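Local coordinates for rusticyanin (Thiobacillus ferrooxidans, PDB 2CAL), which carries electrons through the periplasm from cytochrome c552 to the A-type oxidase, using a single bound copper ion, at residues Lys91-Ala96 and Gly146-Ile151; Pro49-Glu54 and Pro140-Thr145. The protein carries 1 engineered substitution. One frame throughout, in Å; residues are numbered along the deposited sequence.

Contact 1: Lys91-Ala96 and Gly146-Ile151. With CU1 (copper (I) ion), chain B.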
loop_
_atom_site.group_PDB
_atom_site.type_symbol
_atom_site.label_atom_id
_atom_site.label_comp_id
_atom_site.label_asym_id
_atom_site.label_seq_id
_atom_site.Cartn_x
_atom_site.Cartn_y
_atom_site.Cartn_z
ATOM N N LYS A 91 0.146 -2.284 14.673
ATOM C CA LYS A 91 -0.475 -3.554 15.076
ATOM C C LYS A 91 -0.255 -4.651 14.027
ATOM O O LYS A 91 -0.572 -4.404 12.861
ATOM C CB LYS A 91 -1.969 -3.356 15.295
ATOM C CG LYS A 91 -2.760 -4.645 15.449
ATOM C CD LYS A 91 -2.462 -5.404 16.715
ATOM C CE LYS A 91 -2.888 -6.852 16.727
ATOM N NZ LYS A 91 -3.823 -7.333 15.659
ATOM N N GLY A 92 0.252 -5.798 14.421
ATOM C CA GLY A 92 0.558 -6.899 13.537
ATOM C C GLY A 92 -0.594 -7.914 13.508
ATOM O O GLY A 92 -1.579 -7.811 14.240
ATOM N N PRO A 93 -0.431 -8.900 12.628
ATOM C CA PRO A 93 -1.448 -9.950 12.460
ATOM C C PRO A 93 -1.470 -10.937 13.602
ATOM O O PRO A 93 -0.530 -10.963 14.405
ATOM C CB PRO A 93 -0.969 -10.604 11.151
ATOM C CG PRO A 93 0.547 -10.462 11.221
ATOM C CD PRO A 93 0.732 -9.056 11.697
ATOM N N PRO A 94 -2.500 -11.789 13.717
ATOM C CA PRO A 94 -3.614 -11.867 12.776
ATOM C C PRO A 94 -4.594 -10.739 13.011
ATOM O O PRO A 94 -4.746 -10.237 14.120
ATOM C CB PRO A 94 -4.261 -13.223 13.095
ATOM C CG PRO A 94 -4.021 -13.406 14.538
ATOM C CD PRO A 94 -2.669 -12.791 14.789
ATOM N N TYR A 95 -5.297 -10.321 11.968
ATOM C CA TYR A 95 -6.330 -9.292 12.013
ATOM C C TYR A 95 -7.716 -9.900 12.032
ATOM O O TYR A 95 -7.993 -10.884 11.338
ATOM C CB TYR A 95 -6.164 -8.391 10.762
ATOM C CG TYR A 95 -4.793 -7.749 10.723
ATOM C CD1 TYR A 95 -3.788 -8.187 9.848
ATOM C CD2 TYR A 95 -4.491 -6.710 11.580
ATOM C CE1 TYR A 95 -2.537 -7.584 9.857
ATOM C CE2 TYR A 95 -3.250 -6.077 11.619
ATOM C CZ TYR A 95 -2.301 -6.536 10.712
ATOM O OH TYR A 95 -1.039 -5.973 10.709
ATOM N N ALA A 96 -8.576 -9.268 12.821
ATOM C CA ALA A 96 -9.980 -9.600 12.876
ATOM C C ALA A 96 -10.673 -9.246 11.579
ATOM O O ALA A 96 -10.140 -8.452 10.785
ATOM C CB ALA A 96 -10.634 -8.859 14.057
ATOM N N GLY A 146 -5.465 -12.095 4.364
ATOM C CA GLY A 146 -4.088 -11.975 3.889
ATOM C C GLY A 146 -3.750 -10.651 3.260
ATOM O O GLY A 146 -2.617 -10.513 2.757
ATOM N N MET A 147 -4.645 -9.661 3.255
ATOM C CA MET A 147 -4.341 -8.400 2.590
ATOM C C MET A 147 -3.620 -7.406 3.508
ATOM O O MET A 147 -4.160 -6.452 4.087
ATOM C CB MET A 147 -5.599 -7.762 2.011
ATOM C CG MET A 147 -5.267 -6.635 1.035
ATOM S SD MET A 147 -6.703 -6.074 0.076
ATOM C CE MET A 147 -5.903 -4.841 -1.019
ATOM N N PHE A 148 -2.318 -7.710 3.673
ATOM C CA PHE A 148 -1.430 -6.913 4.534
ATOM C C PHE A 148 0.001 -7.297 4.196
ATOM O O PHE A 148 0.252 -8.412 3.720
ATOM C CB PHE A 148 -1.712 -7.125 6.055
ATOM C CG PHE A 148 -1.360 -8.500 6.576
ATOM C CD1 PHE A 148 -2.349 -9.507 6.558
ATOM C CD2 PHE A 148 -0.107 -8.839 7.050
ATOM C CE1 PHE A 148 -2.040 -10.763 7.005
ATOM C CE2 PHE A 148 0.191 -10.102 7.528
ATOM C CZ PHE A 148 -0.783 -11.064 7.480
ATOM N N GLY A 149 0.914 -6.394 4.567
ATOM C CA GLY A 149 2.347 -6.722 4.543
ATOM C C GLY A 149 3.085 -5.945 5.618
ATOM O O GLY A 149 2.465 -5.150 6.389
ATOM N N LYS A 150 4.375 -6.153 5.726
ATOM C CA LYS A 150 5.244 -5.698 6.808
ATOM C C LYS A 150 6.185 -4.611 6.286
ATOM O O LYS A 150 6.636 -4.685 5.116
ATOM C CB LYS A 150 6.043 -6.830 7.410
ATOM C CG LYS A 150 6.880 -6.428 8.649
ATOM C CD LYS A 150 7.345 -7.632 9.402
ATOM C CE LYS A 150 8.792 -7.930 9.499
ATOM N N ILE A 151 6.482 -3.630 7.130
ATOM C CA ILE A 151 7.453 -2.575 6.883
ATOM C C ILE A 151 8.458 -2.537 8.029
ATOM O O ILE A 151 8.049 -2.490 9.200
ATOM C CB ILE A 151 6.792 -1.185 6.717
ATOM C CG1 ILE A 151 5.642 -1.203 5.704
ATOM C CG2 ILE A 151 7.829 -0.095 6.420
ATOM C CD1 ILE A 151 4.811 0.034 5.670
HETATM CU CU CU1 B . -8.674 -4.615 0.571
#

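Contact 2: Pro49-Glu54 and Pro140-Thr145. Engineered in segment 140-145: Met142 (natural residue His).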
loop_
_atom_site.group_PDB
_atom_site.type_symbol
_atom_site.label_atom_id
_atom_site.label_comp_id
_atom_site.label_asym_id
_atom_site.label_seq_id
_atom_site.Cartn_x
_atom_site.Cartn_y
_atom_site.Cartn_z
ATOM N N PRO A 49 -3.060 -12.746 -6.688
ATOM C CA PRO A 49 -3.980 -13.328 -5.729
ATOM C C PRO A 49 -4.824 -12.293 -5.007
ATOM O O PRO A 49 -4.424 -11.265 -4.488
ATOM C CB PRO A 49 -3.037 -14.063 -4.751
ATOM C CG PRO A 49 -1.787 -14.326 -5.508
ATOM C CD PRO A 49 -1.663 -13.151 -6.432
ATOM N N PHE A 50 -6.122 -12.633 -4.955
ATOM C CA PHE A 50 -7.069 -11.862 -4.185
ATOM C C PHE A 50 -7.169 -12.413 -2.751
ATOM O O PHE A 50 -7.388 -13.613 -2.605
ATOM C CB PHE A 50 -8.516 -11.881 -4.745
ATOM C CG PHE A 50 -9.567 -11.086 -3.991
ATOM C CD1 PHE A 50 -10.339 -11.713 -3.005
ATOM C CD2 PHE A 50 -9.919 -9.749 -4.172
ATOM C CE1 PHE A 50 -11.308 -11.111 -2.249
ATOM C CE2 PHE A 50 -10.873 -9.105 -3.382
ATOM C CZ PHE A 50 -11.578 -9.758 -2.434
ATOM N N PRO A 51 -7.187 -11.583 -1.715
ATOM C CA PRO A 51 -6.874 -10.166 -1.663
ATOM C C PRO A 51 -5.427 -9.921 -1.310
ATOM O O PRO A 51 -4.848 -10.525 -0.405
ATOM C CB PRO A 51 -7.812 -9.651 -0.540
ATOM C CG PRO A 51 -7.771 -10.786 0.438
ATOM C CD PRO A 51 -7.640 -12.048 -0.361
ATOM N N SER A 52 -4.789 -8.973 -1.982
ATOM C CA SER A 52 -3.361 -8.684 -1.758
ATOM C C SER A 52 -3.034 -7.300 -2.254
ATOM O O SER A 52 -3.740 -6.680 -3.064
ATOM C CB SER A 52 -2.454 -9.695 -2.442
ATOM O OG SER A 52 -2.507 -9.545 -3.887
ATOM N N PHE A 53 -1.908 -6.770 -1.767
ATOM C CA PHE A 53 -1.243 -5.600 -2.301
ATOM C C PHE A 53 -0.033 -6.023 -3.160
ATOM O O PHE A 53 0.664 -6.969 -2.748
ATOM C CB PHE A 53 -0.691 -4.702 -1.179
ATOM C CG PHE A 53 -1.729 -4.093 -0.257
ATOM C CD1 PHE A 53 -2.476 -3.002 -0.674
ATOM C CD2 PHE A 53 -1.930 -4.610 1.025
ATOM C CE1 PHE A 53 -3.374 -2.392 0.216
ATOM C CE2 PHE A 53 -2.792 -4.005 1.914
ATOM C CZ PHE A 53 -3.510 -2.894 1.499
ATOM N N GLU A 54 0.190 -5.298 -4.238
ATOM C CA GLU A 54 1.411 -5.483 -5.014
ATOM C C GLU A 54 2.252 -4.209 -4.874
ATOM O O GLU A 54 1.762 -3.072 -5.001
ATOM C CB GLU A 54 1.097 -5.777 -6.485
ATOM C CG GLU A 54 0.722 -7.245 -6.739
ATOM C CD GLU A 54 -0.585 -7.647 -6.065
ATOM O OE1 GLU A 54 -1.664 -7.101 -6.378
ATOM O OE2 GLU A 54 -0.438 -8.577 -5.243
ATOM N N PRO A 140 -13.815 -4.961 5.529
ATOM C CA PRO A 140 -14.017 -6.161 6.338
ATOM C C PRO A 140 -13.663 -7.456 5.661
ATOM O O PRO A 140 -14.024 -7.677 4.493
ATOM C CB PRO A 140 -15.533 -6.075 6.656
ATOM C CG PRO A 140 -15.720 -4.576 6.754
ATOM C CD PRO A 140 -14.938 -4.014 5.562
ATOM N N GLY A 141 -12.876 -8.269 6.356
ATOM C CA GLY A 141 -12.430 -9.593 5.979
ATOM C C GLY A 141 -11.139 -9.657 5.193
ATOM O O GLY A 141 -10.571 -10.734 5.075
ATOM N N MET A 142 -10.697 -8.530 4.623
ATOM C CA MET A 142 -9.555 -8.612 3.732
ATOM C C MET A 142 -8.218 -8.876 4.436
ATOM O O MET A 142 -7.463 -9.749 4.038
ATOM C CB MET A 142 -9.443 -7.327 2.924
ATOM C CG MET A 142 -10.616 -7.058 1.980
ATOM S SD MET A 142 -10.877 -8.231 0.660
ATOM C CE MET A 142 -12.146 -9.318 1.323
ATOM N N ALA A 143 -7.964 -8.120 5.513
ATOM C CA ALA A 143 -6.723 -8.372 6.281
ATOM C C ALA A 143 -6.739 -9.751 6.900
ATOM O O ALA A 143 -5.697 -10.386 6.966
ATOM C CB ALA A 143 -6.583 -7.263 7.310
ATOM N N ALA A 144 -7.882 -10.240 7.350
ATOM C CA ALA A 144 -8.041 -11.558 7.929
ATOM C C ALA A 144 -7.721 -12.648 6.955
ATOM O O ALA A 144 -7.363 -13.746 7.338
ATOM C CB ALA A 144 -9.491 -11.711 8.421
ATOM N N THR A 145 -7.838 -12.343 5.646
ATOM C CA THR A 145 -7.569 -13.322 4.604
ATOM C C THR A 145 -6.320 -12.973 3.804
ATOM O O THR A 145 -6.114 -13.501 2.716
ATOM C CB THR A 145 -8.787 -13.534 3.683
ATOM O OG1 THR A 145 -9.230 -12.317 3.096
ATOM C CG2 THR A 145 -9.972 -14.040 4.485
#

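Contact 1: Lys91-Ala96 and Gly146-Ile151
Tyr95 meets Phe148 in an edge-to-face (T-shaped) aromatic pair, with the edge of the tyrosine ring turned toward one face of the phenylalanine. The centroids lie 5.2 Å apart and the planes stand at 68°. Tyr95 CE1 makes the closest approach, 3.6 Å from Phe148 CG, and it sits toward the rim of that face rather than over its middle. The far end of the same ring is met by Pro93, whose CB comes within 3.7 Å of Phe148 CZ; the two side chains cross at about a right angle. Phe148 CB points from the strand toward the loop, and CG, set between the backbone N and the carbonyl carbon (chi1 68°), turns a face of the ring to Tyr95.

No hydrogen bond joins the two segments, yet the tyrosine is fixed at its far end. Tyr95 OH donates to Lys91 O at 2.7 Å, in the carbonyl plane and on a lone pair, so the phenol is tied back to its own loop. Pro93 CA packs on a face of the phenol ring. Lys91 NZ in turn reaches Gly92 O at 2.7 Å, almost in line with the carbonyl bond, and makes a weak bond to Pro94 O; Pro94 follows a cis peptide bond. Beyond the loop, Tyr95 also rests on Tyr134 and Val136 of strand 131-136.

On the other segment, Met147 points away from this loop and binds copper through SD at 2.5 Å, its CG anti to the backbone N (chi1 -166°). His84 and Cys137 complete the coordination. In rusticyanin the residue after this ligand, Phe148, packs on the 91-96 loop; the methionine ligand itself, placed just before a strand of the beta-sandwich, is a cupredoxin feature.

Contact 2: Pro49-Glu54 and Pro140-Thr145
Pro51 and Met142 bring the two backbones nearest, their CA atoms 6.2 Å apart, where a loop with a cis peptide bond before Pro51 meets the turn that follows Cys137. This turn belongs to the ligand loop of the blue-copper, or cupredoxin, fold, between strands 131-136 and 148-153. Met142 is engineered, the natural residue being histidine, and the position is probably a copper ligand in the native protein. The methionine is modelled in two conformers; in the one described here its chain bends at chi2 (-63°) and again at chi3, bringing its sulfur up to Phe50 and Pro51. In that conformer SD lies 3.5 Å from Phe50 CZ in an oblique Met-aromatic contact, 48° off the ring normal, and 3.6 Å from Pro51 CB. Pro51 CB also lies over the centre of one face of the Phe50 ring, so the proline touches both the ring and the sulfur. An alanine here lacks the ring atoms CG and CD, and would probably leave Thr145 OG1 without its neighbour and make the cis peptide costlier to hold. Phe50 meets Phe82 as well, and Pro51 touches the copper ligand Met147. Thr145 N bonds to Met142 O at 3.1 Å, closing the turn against its own start. Across the contact, Thr145 OG1 approaches Pro51 CG to 3.4 Å, the two side chains crossing at about a right angle.

Overall arrangement
Both contacts draw on the chain that runs from the ligand loop into strand 148-153, and Met142 O probably accepts a hydrogen bond from Met147 N where they join. Each is partly buried, but the buried residue differs: Tyr95 in contact 1, Pro51 in contact 2. Contact 1 sets a loop against the start of a sandwich strand through aromatic rings and a proline; contact 2 brings two loops together through a thioether, a proline and a phenylalanine. Neither has a hydrogen bond between its own segments. Their centres are about 10 Å apart, but their edges touch: Ala143 O packs on Phe148 CD1, and Ser52 O on Met147 CE, the latter close to the copper.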